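Local coordinates for 3-oxoacyl-(acyl-carrier protein) synthase II (Thermus thermophilus, PDB 1J3N) that catalyses the condensation step of fatty acid elongation, joining an acyl group to malonyl-acyl-carrier protein to give a 3-oxoacyl product, and works as a homodimer, at residues A[58-63]-A[71-76]; A[201-206]-A[394-399]; A[279-284]-A[317-322]; A[353-358]-A[387-392]. All blocks are in the same frame, centred on the assembly; numbering follows the deposited sequence.

Contact 1 (A[58-63]-A[71-76]); sequences AYLDRK and FVQYAL
Gln-73 is the first residue of 71-76 to meet 58-63, and it does so with its aliphatic stem: its CG lies 4.5 Å from Leu-60 CD1. The contact seats a loop on a helix in the N-terminal half of a thiolase-fold condensing enzyme, the loop leading into the short helix 62-65 and the helix being 70-86. The amide of Gln-73 is turned to another task, since NE2 donates a hydrogen bond to the carbonyl O of Leu-68, within the connection between the two segments. Three residues on, nearly one turn later and therefore on a similar side of the helix, Leu-76 supplies the main surface. Its backbone is held in regular helix by the bond from Leu-76 N to Val-72 O (3.0 Å). Leu-60 reaches across with CG anti to its own carbonyl carbon (chi1 -40°) and an extended outer torsion, which carries both methyl groups towards the helix. Helix 139-148 closes this apolar cluster, with Arg-147 touching Leu-60 and Ile-144 touching Leu-76. The two leucines cross at about a right angle: CD1 meets CD1 at 4.0 Å, while Leu-60 CD2 rests 4.1 Å from Leu-76 CB.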
loop_
_atom_site.group_PDB
_atom_site.type_symbol
_atom_site.label_atom_id
_atom_site.label_comp_id
_atom_site.label_asym_id
_atom_site.label_seq_id
_atom_site.Cartn_x
_atom_site.Cartn_y
_atom_site.Cartn_z
ATOM N N ALA A 58 2.916 26.584 10.440
ATOM C CA ALA A 58 2.273 26.730 11.742
ATOM C C ALA A 58 2.279 25.403 12.501
ATOM O O ALA A 58 2.005 25.364 13.702
ATOM C CB ALA A 58 0.829 27.232 11.566
ATOM N N TYR A 59 2.595 24.321 11.797
ATOM C CA TYR A 59 2.628 22.994 12.406
ATOM C C TYR A 59 4.015 22.371 12.408
ATOM O O TYR A 59 4.410 21.728 13.383
ATOM C CB TYR A 59 1.658 22.061 11.673
ATOM C CG TYR A 59 0.217 22.460 11.843
ATOM C CD1 TYR A 59 -0.521 22.021 12.944
ATOM C CD2 TYR A 59 -0.400 23.321 10.934
ATOM C CE1 TYR A 59 -1.838 22.434 13.139
ATOM C CE2 TYR A 59 -1.711 23.739 11.120
ATOM C CZ TYR A 59 -2.422 23.293 12.225
ATOM O OH TYR A 59 -3.712 23.725 12.425
ATOM N N LEU A 60 4.749 22.565 11.316
ATOM C CA LEU A 60 6.085 22.000 11.178
ATOM C C LEU A 60 7.158 23.085 11.119
ATOM O O LEU A 60 6.853 24.264 10.951
ATOM C CB LEU A 60 6.149 21.152 9.905
ATOM C CG LEU A 60 4.901 20.311 9.616
ATOM C CD1 LEU A 60 5.086 19.531 8.328
ATOM C CD2 LEU A 60 4.639 19.375 10.781
ATOM N N ASP A 61 8.414 22.680 11.267
ATOM C CA ASP A 61 9.529 23.621 11.201
ATOM C C ASP A 61 9.657 24.010 9.735
ATOM O O ASP A 61 9.983 23.171 8.902
ATOM C CB ASP A 61 10.823 22.949 11.667
ATOM C CG ASP A 61 10.708 22.368 13.061
ATOM O OD1 ASP A 61 10.597 23.153 14.028
ATOM O OD2 ASP A 61 10.722 21.123 13.189
ATOM N N ARG A 62 9.395 25.274 9.419
ATOM C CA ARG A 62 9.467 25.740 8.036
ATOM C C ARG A 62 10.751 25.338 7.315
ATOM O O ARG A 62 10.769 25.210 6.090
ATOM C CB ARG A 62 9.301 27.262 7.979
ATOM C CG ARG A 62 7.905 27.747 8.337
ATOM C CD ARG A 62 7.741 29.235 8.055
ATOM N NE ARG A 62 6.362 29.683 8.235
ATOM C CZ ARG A 62 5.723 29.693 9.401
ATOM N NH1 ARG A 62 6.339 29.278 10.500
ATOM N NH2 ARG A 62 4.466 30.115 9.468
ATOM N N LYS A 63 11.819 25.126 8.075
ATOM C CA LYS A 63 13.104 24.754 7.492
ATOM C C LYS A 63 13.111 23.332 6.936
ATOM O O LYS A 63 13.864 23.026 6.015
ATOM C CB LYS A 63 14.222 24.904 8.532
ATOM C CG LYS A 63 14.140 26.183 9.370
ATOM C CD LYS A 63 13.986 27.439 8.513
ATOM C CE LYS A 63 15.190 27.675 7.610
ATOM N NZ LYS A 63 15.024 28.909 6.784
ATOM N N PHE A 71 1.872 15.993 0.144
ATOM C CA PHE A 71 1.073 14.899 0.710
ATOM C C PHE A 71 1.579 14.455 2.071
ATOM O O PHE A 71 0.797 14.027 2.927
ATOM C CB PHE A 71 0.960 13.707 -0.258
ATOM C CG PHE A 71 2.096 12.714 -0.184
ATOM C CD1 PHE A 71 3.317 12.973 -0.799
ATOM C CD2 PHE A 71 1.917 11.489 0.458
ATOM C CE1 PHE A 71 4.340 12.029 -0.781
ATOM C CE2 PHE A 71 2.934 10.535 0.485
ATOM C CZ PHE A 71 4.151 10.806 -0.139
ATOM N N VAL A 72 2.884 14.564 2.278
ATOM C CA VAL A 72 3.461 14.200 3.562
ATOM C C VAL A 72 3.180 15.358 4.531
ATOM O O VAL A 72 2.944 15.142 5.718
ATOM C CB VAL A 72 4.985 13.940 3.442
ATOM C CG1 VAL A 72 5.624 13.900 4.824
ATOM C CG2 VAL A 72 5.227 12.595 2.724
ATOM N N GLN A 73 3.182 16.589 4.017
ATOM C CA GLN A 73 2.895 17.740 4.860
ATOM C C GLN A 73 1.478 17.632 5.437
ATOM O O GLN A 73 1.251 17.910 6.608
ATOM C CB GLN A 73 3.046 19.038 4.063
ATOM C CG GLN A 73 4.492 19.479 3.894
ATOM C CD GLN A 73 4.609 20.816 3.195
ATOM O OE1 GLN A 73 3.849 21.745 3.479
ATOM N NE2 GLN A 73 5.571 20.929 2.283
ATOM N N TYR A 74 0.526 17.218 4.614
ATOM C CA TYR A 74 -0.846 17.072 5.079
ATOM C C TYR A 74 -0.962 15.946 6.100
ATOM O O TYR A 74 -1.642 16.085 7.118
ATOM C CB TYR A 74 -1.787 16.793 3.906
ATOM C CG TYR A 74 -1.966 17.952 2.948
ATOM C CD1 TYR A 74 -1.426 19.211 3.224
ATOM C CD2 TYR A 74 -2.696 17.794 1.770
ATOM C CE1 TYR A 74 -1.610 20.281 2.355
ATOM C CE2 TYR A 74 -2.887 18.862 0.894
ATOM C CZ TYR A 74 -2.342 20.101 1.195
ATOM O OH TYR A 74 -2.538 21.166 0.337
ATOM N N ALA A 75 -0.298 14.828 5.844
ATOM C CA ALA A 75 -0.366 13.702 6.782
ATOM C C ALA A 75 0.182 14.056 8.168
ATOM O O ALA A 75 -0.392 13.666 9.186
ATOM C CB ALA A 75 0.383 12.520 6.224
ATOM N N LEU A 76 1.300 14.779 8.207
ATOM C CA LEU A 76 1.905 15.168 9.480
ATOM C C LEU A 76 0.989 16.129 10.234
ATOM O O LEU A 76 0.845 16.041 11.455
ATOM C CB LEU A 76 3.285 15.803 9.241
ATOM C CG LEU A 76 4.373 14.810 8.813
ATOM C CD1 LEU A 76 5.641 15.529 8.386
ATOM C CD2 LEU A 76 4.662 13.881 9.979
#

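Contact 2 (A[201-206]-A[394-399]); sequences AVMRAL and FAFGGH
The backbones carrying Ala-205 and Phe-396 stay well apart, with 10.9 Å between their CA atoms, and each bends sharply: 394-399 in a type II beta turn from Ala-395 to Gly-398, 201-206 in a Schellman motif whose positive-phi residue is Arg-204. The turn is closed by Gly-398 N to Ala-395 O (3.1 Å) and braced by Ala-395 N to His-399 O (2.8 Å). Gly-397 and Gly-398 both have positive phi (106° and 113°), which carries the chain round the turn. On the other side, Arg-204 N returns to Ala-201 O at 2.8 Å, and the chain then turns so that Ala-205 directs its methyl at the loop.

One phenyl ring spans the gap. Phe-396 is met at its rim, close to the ring plane, by two groups: Met-203 CE lies 4.1 Å from Phe-396 CE2, and Ala-205 CB lies 4.5 Å from Phe-396 CZ. Starting from facing backbones, the methionine and phenylalanine side chains run alongside each other in opposite senses where they meet. The methionine chain runs extended through chi2 and then bends at SD (chi3 84°), which brings its terminal methyl to the rim. Pro-133 of the second subunit also packs on Met-203, and His-399 ND1 is hydrogen-bonded to Ser-154 O of that subunit, placing the contact beside the dimer interface. Ala-395 touches Cys-161. The Phe-Gly-Gly loop between the last two strands is characteristic of condensing enzymes, and Phe-396 probably corresponds to the gatekeeper phenylalanine that borders the acyl pocket in KAS II relatives.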
loop_
_atom_site.group_PDB
_atom_site.type_symbol
_atom_site.label_atom_id
_atom_site.label_comp_id
_atom_site.label_asym_id
_atom_site.label_seq_id
_atom_site.Cartn_x
_atom_site.Cartn_y
_atom_site.Cartn_z
ATOM N N ALA A 201 -8.852 14.739 -16.428
ATOM C CA ALA A 201 -9.682 15.483 -17.366
ATOM C C ALA A 201 -9.704 14.784 -18.722
ATOM O O ALA A 201 -10.766 14.632 -19.331
ATOM C CB ALA A 201 -9.160 16.905 -17.520
ATOM N N VAL A 202 -8.539 14.367 -19.209
ATOM C CA VAL A 202 -8.498 13.672 -20.493
ATOM C C VAL A 202 -9.246 12.339 -20.391
ATOM O O VAL A 202 -9.678 11.787 -21.400
ATOM C CB VAL A 202 -7.053 13.406 -20.967
ATOM C CG1 VAL A 202 -6.335 14.727 -21.194
ATOM C CG2 VAL A 202 -6.307 12.559 -19.940
ATOM N N MET A 203 -9.387 11.832 -19.166
ATOM C CA MET A 203 -10.105 10.583 -18.909
ATOM C C MET A 203 -11.608 10.839 -18.830
ATOM O O MET A 203 -12.398 9.902 -18.731
ATOM C CB MET A 203 -9.676 9.975 -17.581
ATOM C CG MET A 203 -8.347 9.268 -17.573
ATOM S SD MET A 203 -8.123 8.511 -15.949
ATOM C CE MET A 203 -8.993 6.997 -16.169
ATOM N N ARG A 204 -11.989 12.114 -18.838
ATOM C CA ARG A 204 -13.393 12.514 -18.764
ATOM C C ARG A 204 -14.055 12.084 -17.456
ATOM O O ARG A 204 -15.259 11.848 -17.409
ATOM C CB ARG A 204 -14.174 11.934 -19.952
ATOM C CG ARG A 204 -13.799 12.530 -21.307
ATOM C CD ARG A 204 -14.056 14.031 -21.335
ATOM N NE ARG A 204 -13.967 14.600 -22.681
ATOM C CZ ARG A 204 -12.855 14.650 -23.410
ATOM N NH1 ARG A 204 -11.717 14.162 -22.933
ATOM N NH2 ARG A 204 -12.880 15.199 -24.620
ATOM N N ALA A 205 -13.270 12.003 -16.389
ATOM C CA ALA A 205 -13.799 11.582 -15.097
ATOM C C ALA A 205 -14.201 12.750 -14.208
ATOM O O ALA A 205 -14.828 12.552 -13.173
ATOM C CB ALA A 205 -12.771 10.721 -14.375
ATOM N N LEU A 206 -13.848 13.964 -14.616
ATOM C CA LEU A 206 -14.149 15.150 -13.822
ATOM C C LEU A 206 -15.294 16.028 -14.339
ATOM O O LEU A 206 -15.548 16.114 -15.542
ATOM C CB LEU A 206 -12.886 16.011 -13.692
ATOM C CG LEU A 206 -11.601 15.344 -13.178
ATOM C CD1 LEU A 206 -10.500 16.395 -13.053
ATOM C CD2 LEU A 206 -11.850 14.692 -11.823
ATOM N N PHE A 394 -15.533 2.730 -3.056
ATOM C CA PHE A 394 -15.471 1.859 -4.235
ATOM C C PHE A 394 -14.581 2.501 -5.292
ATOM O O PHE A 394 -15.049 3.271 -6.126
ATOM C CB PHE A 394 -16.885 1.645 -4.776
ATOM C CG PHE A 394 -17.882 1.273 -3.711
ATOM C CD1 PHE A 394 -17.615 0.229 -2.828
ATOM C CD2 PHE A 394 -19.076 1.973 -3.578
ATOM C CE1 PHE A 394 -18.519 -0.113 -1.825
ATOM C CE2 PHE A 394 -19.989 1.638 -2.577
ATOM C CZ PHE A 394 -19.706 0.590 -1.696
ATOM N N ALA A 395 -13.307 2.123 -5.266
ATOM C CA ALA A 395 -12.249 2.679 -6.112
ATOM C C ALA A 395 -11.989 2.211 -7.538
ATOM O O ALA A 395 -12.505 1.195 -7.995
ATOM C CB ALA A 395 -10.938 2.588 -5.341
ATOM N N PHE A 396 -11.147 2.989 -8.217
ATOM C CA PHE A 396 -10.695 2.701 -9.573
ATOM C C PHE A 396 -9.889 1.412 -9.408
ATOM O O PHE A 396 -9.126 1.276 -8.447
ATOM C CB PHE A 396 -9.748 3.799 -10.075
ATOM C CG PHE A 396 -10.437 5.005 -10.650
ATOM C CD1 PHE A 396 -11.455 5.649 -9.959
ATOM C CD2 PHE A 396 -10.030 5.525 -11.876
ATOM C CE1 PHE A 396 -12.060 6.795 -10.479
ATOM C CE2 PHE A 396 -10.627 6.670 -12.403
ATOM C CZ PHE A 396 -11.646 7.306 -11.700
ATOM N N GLY A 397 -10.047 0.479 -10.340
ATOM C CA GLY A 397 -9.329 -0.780 -10.242
ATOM C C GLY A 397 -10.301 -1.865 -9.829
ATOM O O GLY A 397 -10.198 -3.009 -10.266
ATOM N N GLY A 398 -11.262 -1.489 -8.991
ATOM C CA GLY A 398 -12.259 -2.436 -8.529
ATOM C C GLY A 398 -12.168 -2.733 -7.048
ATOM O O GLY A 398 -12.888 -3.597 -6.542
ATOM N N HIS A 399 -11.292 -2.010 -6.349
ATOM C CA HIS A 399 -11.100 -2.202 -4.917
ATOM C C HIS A 399 -12.265 -1.606 -4.128
ATOM O O HIS A 399 -12.541 -0.407 -4.220
ATOM C CB HIS A 399 -9.792 -1.537 -4.482
ATOM C CG HIS A 399 -8.662 -1.779 -5.424
ATOM N ND1 HIS A 399 -7.819 -2.865 -5.317
ATOM C CD2 HIS A 399 -8.267 -1.101 -6.527
ATOM C CE1 HIS A 399 -6.954 -2.846 -6.316
ATOM N NE2 HIS A 399 -7.206 -1.786 -7.065
#

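Contact 3 (A[279-284]-A[317-322]); sequences LAMARA and KRVFGD
The Phe-320 ring receives Met-281 at its edge: SD lies 4.2 Å from Phe-320 CE2, an edge-on Met-aromatic approach close to the ring plane. One face of the same ring is covered from within its own helix by Val-319 CG1, 4.2 Å above the plane and displaced towards the rim. The other flat group belongs to Arg-283, whose guanidinium has Leu-279 CG 3.5 Å above its centre. Arg-283 takes no part in the helix pairing; its NH1 bonds to the carbonyl O of Arg-260 in its own chain and to that of Thr-151 of the second subunit.

Between the helices, the apolar side chains do the work. Met-281 bends at its sulfur (chi3 -82°), turning CE aside from the ring so that it reaches Val-319 CG2 at 4.3 Å. The other valine branch, CG1, faces the helix backbone, 4.5 Å from Ala-282 CA. The segment axes approach to 9.7 Å and make an angle of 53°, so the helices touch around one residue patch and diverge from it.

Beneath them, Leu-390 touches both Met-281 and Phe-320, and Val-402 touches Met-281. The pair thus lies over strands 388-394 and 399-406. Helix 306-324 also links parallel strands 297-299 and 328-330, a beta-alpha-beta crossover. This is the arrangement of an outer helical layer on a thiolase-fold sheet.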
loop_
_atom_site.group_PDB
_atom_site.type_symbol
_atom_site.label_atom_id
_atom_site.label_comp_id
_atom_site.label_asym_id
_atom_site.label_seq_id
_atom_site.Cartn_x
_atom_site.Cartn_y
_atom_site.Cartn_z
ATOM N N LEU A 279 -21.060 -6.820 -2.295
ATOM C CA LEU A 279 -20.272 -7.845 -1.628
ATOM C C LEU A 279 -19.456 -7.270 -0.468
ATOM O O LEU A 279 -19.402 -7.862 0.608
ATOM C CB LEU A 279 -19.350 -8.516 -2.644
ATOM C CG LEU A 279 -18.385 -9.608 -2.186
ATOM C CD1 LEU A 279 -19.124 -10.666 -1.388
ATOM C CD2 LEU A 279 -17.731 -10.228 -3.421
ATOM N N ALA A 280 -18.828 -6.115 -0.685
ATOM C CA ALA A 280 -18.021 -5.483 0.359
ATOM C C ALA A 280 -18.884 -5.016 1.539
ATOM O O ALA A 280 -18.481 -5.140 2.692
ATOM C CB ALA A 280 -17.235 -4.309 -0.222
ATOM N N MET A 281 -20.064 -4.464 1.260
ATOM C CA MET A 281 -20.938 -4.027 2.353
ATOM C C MET A 281 -21.411 -5.250 3.138
ATOM O O MET A 281 -21.436 -5.239 4.370
ATOM C CB MET A 281 -22.161 -3.251 1.832
ATOM C CG MET A 281 -21.875 -1.829 1.361
ATOM S SD MET A 281 -23.379 -0.935 0.928
ATOM C CE MET A 281 -23.665 -1.523 -0.724
ATOM N N ALA A 282 -21.779 -6.310 2.424
ATOM C CA ALA A 282 -22.253 -7.537 3.067
ATOM C C ALA A 282 -21.171 -8.126 3.965
ATOM O O ALA A 282 -21.459 -8.685 5.026
ATOM C CB ALA A 282 -22.672 -8.564 2.009
ATOM N N ARG A 283 -19.920 -8.003 3.541
ATOM C CA ARG A 283 -18.817 -8.520 4.337
ATOM C C ARG A 283 -18.562 -7.657 5.562
ATOM O O ARG A 283 -18.111 -8.160 6.593
ATOM C CB ARG A 283 -17.552 -8.625 3.483
ATOM C CG ARG A 283 -17.620 -9.778 2.508
ATOM C CD ARG A 283 -16.524 -9.742 1.476
ATOM N NE ARG A 283 -16.549 -10.954 0.666
ATOM C CZ ARG A 283 -15.806 -11.147 -0.417
ATOM N NH1 ARG A 283 -14.974 -10.203 -0.833
ATOM N NH2 ARG A 283 -15.885 -12.296 -1.076
ATOM N N ALA A 284 -18.854 -6.363 5.456
ATOM C CA ALA A 284 -18.653 -5.460 6.591
ATOM C C ALA A 284 -19.690 -5.767 7.660
ATOM O O ALA A 284 -19.392 -5.731 8.853
ATOM C CB ALA A 284 -18.773 -4.016 6.147
ATOM N N LYS A 317 -29.678 -1.152 -2.255
ATOM C CA LYS A 317 -31.005 -1.757 -2.322
ATOM C C LYS A 317 -30.894 -3.275 -2.319
ATOM O O LYS A 317 -31.770 -3.969 -1.811
ATOM C CB LYS A 317 -31.738 -1.303 -3.590
ATOM C CG LYS A 317 -32.104 0.172 -3.619
ATOM C CD LYS A 317 -32.717 0.557 -4.962
ATOM C CE LYS A 317 -33.101 2.026 -4.993
ATOM N NZ LYS A 317 -33.645 2.438 -6.322
ATOM N N ARG A 318 -29.806 -3.792 -2.876
ATOM C CA ARG A 318 -29.613 -5.231 -2.930
ATOM C C ARG A 318 -29.280 -5.833 -1.572
ATOM O O ARG A 318 -29.790 -6.899 -1.216
ATOM C CB ARG A 318 -28.512 -5.585 -3.932
ATOM C CG ARG A 318 -28.355 -7.086 -4.147
ATOM C CD ARG A 318 -27.340 -7.430 -5.233
ATOM N NE ARG A 318 -27.654 -6.812 -6.519
ATOM C CZ ARG A 318 -27.216 -5.613 -6.899
ATOM N NH1 ARG A 318 -26.442 -4.902 -6.090
ATOM N NH2 ARG A 318 -27.546 -5.127 -8.090
ATOM N N VAL A 319 -28.426 -5.152 -0.812
ATOM C CA VAL A 319 -28.013 -5.638 0.501
ATOM C C VAL A 319 -29.013 -5.334 1.614
ATOM O O VAL A 319 -29.154 -6.107 2.554
ATOM C CB VAL A 319 -26.651 -5.029 0.918
ATOM C CG1 VAL A 319 -26.225 -5.579 2.267
ATOM C CG2 VAL A 319 -25.602 -5.330 -0.133
ATOM N N PHE A 320 -29.712 -4.211 1.506
ATOM C CA PHE A 320 -30.656 -3.826 2.549
ATOM C C PHE A 320 -32.138 -4.039 2.226
ATOM O O PHE A 320 -32.993 -3.826 3.080
ATOM C CB PHE A 320 -30.389 -2.373 2.949
ATOM C CG PHE A 320 -29.039 -2.170 3.595
ATOM C CD1 PHE A 320 -28.856 -2.421 4.952
ATOM C CD2 PHE A 320 -27.948 -1.749 2.842
ATOM C CE1 PHE A 320 -27.608 -2.253 5.550
ATOM C CE2 PHE A 320 -26.697 -1.580 3.431
ATOM C CZ PHE A 320 -26.529 -1.833 4.791
ATOM N N GLY A 321 -32.429 -4.466 1.002
ATOM C CA GLY A 321 -33.808 -4.722 0.605
ATOM C C GLY A 321 -34.865 -3.786 1.169
ATOM O O GLY A 321 -34.806 -2.576 0.962
ATOM N N ASP A 322 -35.834 -4.352 1.883
ATOM C CA ASP A 322 -36.923 -3.578 2.473
ATOM C C ASP A 322 -36.425 -2.474 3.393
ATOM O O ASP A 322 -37.122 -1.480 3.619
ATOM C CB ASP A 322 -37.860 -4.485 3.283
ATOM C CG ASP A 322 -38.478 -5.593 2.451
ATOM O OD1 ASP A 322 -39.071 -5.289 1.394
ATOM O OD2 ASP A 322 -38.379 -6.772 2.868
#

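Contact 4 (A[353-358]-A[387-392]); sequences QALYHG and DYALSN
This is a helix-on-sheet contact: the last turn of helix 343-357 rests on the beginning of strand 388-394, in the C-terminal half of the thiolase fold. It depends on one side chain, Leu-355. Its branch CD2 touches Ala-389 CB at 4.1 Å and also lies against the strand backbone, 4.4 Å from Asp-387 C and 4.5 Å from Tyr-388 C. Leu-355 keeps CG next to its backbone N (chi1 -71°) and then runs out straight (chi2 173°), so that the leucine extends from the helix towards the strand and CD2 lies against the strand's first peptides. The closest CA pair, Leu-355 and Asp-387, is 7.3 Å apart, and CD2 is the leucine atom that comes nearest in each of the three residue pairs.

The strand alternates as expected: Ala-389 directs its methyl at the helix, whereas Tyr-388 directs its CB away. Asp-387 also starts away from the helix, and its OD1 forms a salt bridge with Arg-407. At the helix end, the regular bond from His-357 N to Gln-353 O (2.9 Å) precedes Gly-358, whose positive phi (71°) takes the chain out of helix.

Around this contact, Leu-355 also touches Phe-405 of strand 399-406, the antiparallel neighbour of 388-394, while Gly-296 and Tyr-297 bond to the strand backbone at Tyr-388 and Leu-390. Gln-353 ties the helix to helix 19-28 through Gln-26, and helices 275-288 and 306-324 cover the strand's other face.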
loop_
_atom_site.group_PDB
_atom_site.type_symbol
_atom_site.label_atom_id
_atom_site.label_comp_id
_atom_site.label_asym_id
_atom_site.label_seq_id
_atom_site.Cartn_x
_atom_site.Cartn_y
_atom_site.Cartn_z
ATOM N N GLN A 353 -18.326 11.220 13.394
ATOM C CA GLN A 353 -18.893 12.447 13.964
ATOM C C GLN A 353 -20.423 12.411 13.981
ATOM O O GLN A 353 -21.048 12.943 14.897
ATOM C CB GLN A 353 -18.425 13.681 13.183
ATOM C CG GLN A 353 -16.925 13.958 13.269
ATOM C CD GLN A 353 -16.512 15.230 12.542
ATOM O OE1 GLN A 353 -16.906 15.461 11.398
ATOM N NE2 GLN A 353 -15.692 16.050 13.200
ATOM N N ALA A 354 -21.022 11.795 12.966
ATOM C CA ALA A 354 -22.477 11.694 12.899
ATOM C C ALA A 354 -23.011 10.792 14.017
ATOM O O ALA A 354 -24.082 11.049 14.559
ATOM C CB ALA A 354 -22.911 11.153 11.546
ATOM N N LEU A 355 -22.273 9.735 14.349
ATOM C CA LEU A 355 -22.687 8.817 15.413
ATOM C C LEU A 355 -22.544 9.474 16.778
ATOM O O LEU A 355 -23.453 9.433 17.609
ATOM C CB LEU A 355 -21.832 7.546 15.394
ATOM C CG LEU A 355 -22.005 6.532 14.262
ATOM C CD1 LEU A 355 -20.931 5.464 14.377
ATOM C CD2 LEU A 355 -23.381 5.905 14.334
ATOM N N TYR A 356 -21.377 10.067 16.999
ATOM C CA TYR A 356 -21.036 10.747 18.241
ATOM C C TYR A 356 -21.954 11.942 18.559
ATOM O O TYR A 356 -22.433 12.087 19.684
ATOM C CB TYR A 356 -19.583 11.216 18.141
ATOM C CG TYR A 356 -19.044 11.905 19.369
ATOM C CD1 TYR A 356 -18.701 11.179 20.506
ATOM C CD2 TYR A 356 -18.874 13.288 19.391
ATOM C CE1 TYR A 356 -18.199 11.812 21.641
ATOM C CE2 TYR A 356 -18.373 13.936 20.523
ATOM C CZ TYR A 356 -18.038 13.191 21.644
ATOM O OH TYR A 356 -17.551 13.826 22.769
ATOM N N HIS A 357 -22.193 12.795 17.566
ATOM C CA HIS A 357 -23.023 13.994 17.735
ATOM C C HIS A 357 -24.529 13.780 17.554
ATOM O O HIS A 357 -25.332 14.635 17.932
ATOM C CB HIS A 357 -22.571 15.084 16.759
ATOM C CG HIS A 357 -21.194 15.611 17.022
ATOM N ND1 HIS A 357 -20.861 16.279 18.181
ATOM C CD2 HIS A 357 -20.077 15.609 16.255
ATOM C CE1 HIS A 357 -19.600 16.669 18.114
ATOM N NE2 HIS A 357 -19.102 16.277 16.955
ATOM N N GLY A 358 -24.913 12.653 16.964
ATOM C CA GLY A 358 -26.324 12.389 16.758
ATOM C C GLY A 358 -26.970 13.263 15.698
ATOM O O GLY A 358 -28.164 13.565 15.777
ATOM N N ASP A 387 -27.391 3.530 15.707
ATOM C CA ASP A 387 -26.513 2.635 16.462
ATOM C C ASP A 387 -25.377 2.137 15.582
ATOM O O ASP A 387 -24.273 1.886 16.064
ATOM C CB ASP A 387 -27.293 1.427 16.978
ATOM C CG ASP A 387 -28.411 1.815 17.921
ATOM O OD1 ASP A 387 -28.123 2.475 18.942
ATOM O OD2 ASP A 387 -29.577 1.459 17.640
ATOM N N TYR A 388 -25.668 1.992 14.291
ATOM C CA TYR A 388 -24.694 1.511 13.318
ATOM C C TYR A 388 -24.723 2.307 12.006
ATOM O O TYR A 388 -25.786 2.752 11.536
ATOM C CB TYR A 388 -24.943 0.024 13.025
ATOM C CG TYR A 388 -24.626 -0.907 14.183
ATOM C CD1 TYR A 388 -23.311 -1.251 14.488
ATOM C CD2 TYR A 388 -25.647 -1.448 14.974
ATOM C CE1 TYR A 388 -23.011 -2.114 15.548
ATOM C CE2 TYR A 388 -25.359 -2.312 16.041
ATOM C CZ TYR A 388 -24.039 -2.641 16.321
ATOM O OH TYR A 388 -23.743 -3.495 17.364
ATOM N N ALA A 389 -23.542 2.469 11.415
ATOM C CA ALA A 389 -23.393 3.202 10.165
ATOM C C ALA A 389 -22.253 2.625 9.331
ATOM O O ALA A 389 -21.264 2.110 9.878
ATOM C CB ALA A 389 -23.118 4.673 10.456
ATOM N N LEU A 390 -22.392 2.705 8.010
ATOM C CA LEU A 390 -21.345 2.223 7.119
ATOM C C LEU A 390 -20.684 3.400 6.411
ATOM O O LEU A 390 -21.289 4.467 6.253
ATOM C CB LEU A 390 -21.912 1.268 6.058
ATOM C CG LEU A 390 -22.462 -0.096 6.489
ATOM C CD1 LEU A 390 -22.802 -0.905 5.244
ATOM C CD2 LEU A 390 -21.427 -0.836 7.342
ATOM N N SER A 391 -19.439 3.192 5.997
ATOM C CA SER A 391 -18.666 4.177 5.261
ATOM C C SER A 391 -18.168 3.447 4.014
ATOM O O SER A 391 -17.342 2.546 4.112
ATOM C CB SER A 391 -17.481 4.662 6.089
ATOM O OG SER A 391 -16.893 5.795 5.476
ATOM N N ASN A 392 -18.669 3.838 2.844
ATOM C CA ASN A 392 -18.294 3.172 1.599
ATOM C C ASN A 392 -17.174 3.814 0.791
ATOM O O ASN A 392 -17.037 5.034 0.747
ATOM C CB ASN A 392 -19.517 3.024 0.681
ATOM C CG ASN A 392 -20.562 2.056 1.231
ATOM O OD1 ASN A 392 -20.263 1.205 2.064
ATOM N ND2 ASN A 392 -21.795 2.175 0.738
#

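Overall arrangement
Contacts 3 and 4 meet on strand 388-394, which belongs to contact 4 and against which the helices of contact 3 pack: Met-281 SD is 3.5 Å from Asn-392 ND2. One strand is therefore packed by the helix pair of contact 3 and by helix 343-357 of contact 4. Their centres are 17 Å apart. The strand then runs directly into the loop of contact 2, whose nearest atoms are about 4 Å from contact 3 without touching; contacts 2 and 3 both touch the second subunit. Contact 2 is the one placed near the probable acyl pocket. Contact 1 stands apart, its centre about 40 Å from that of contact 3, on the opposite side of the chain's centre.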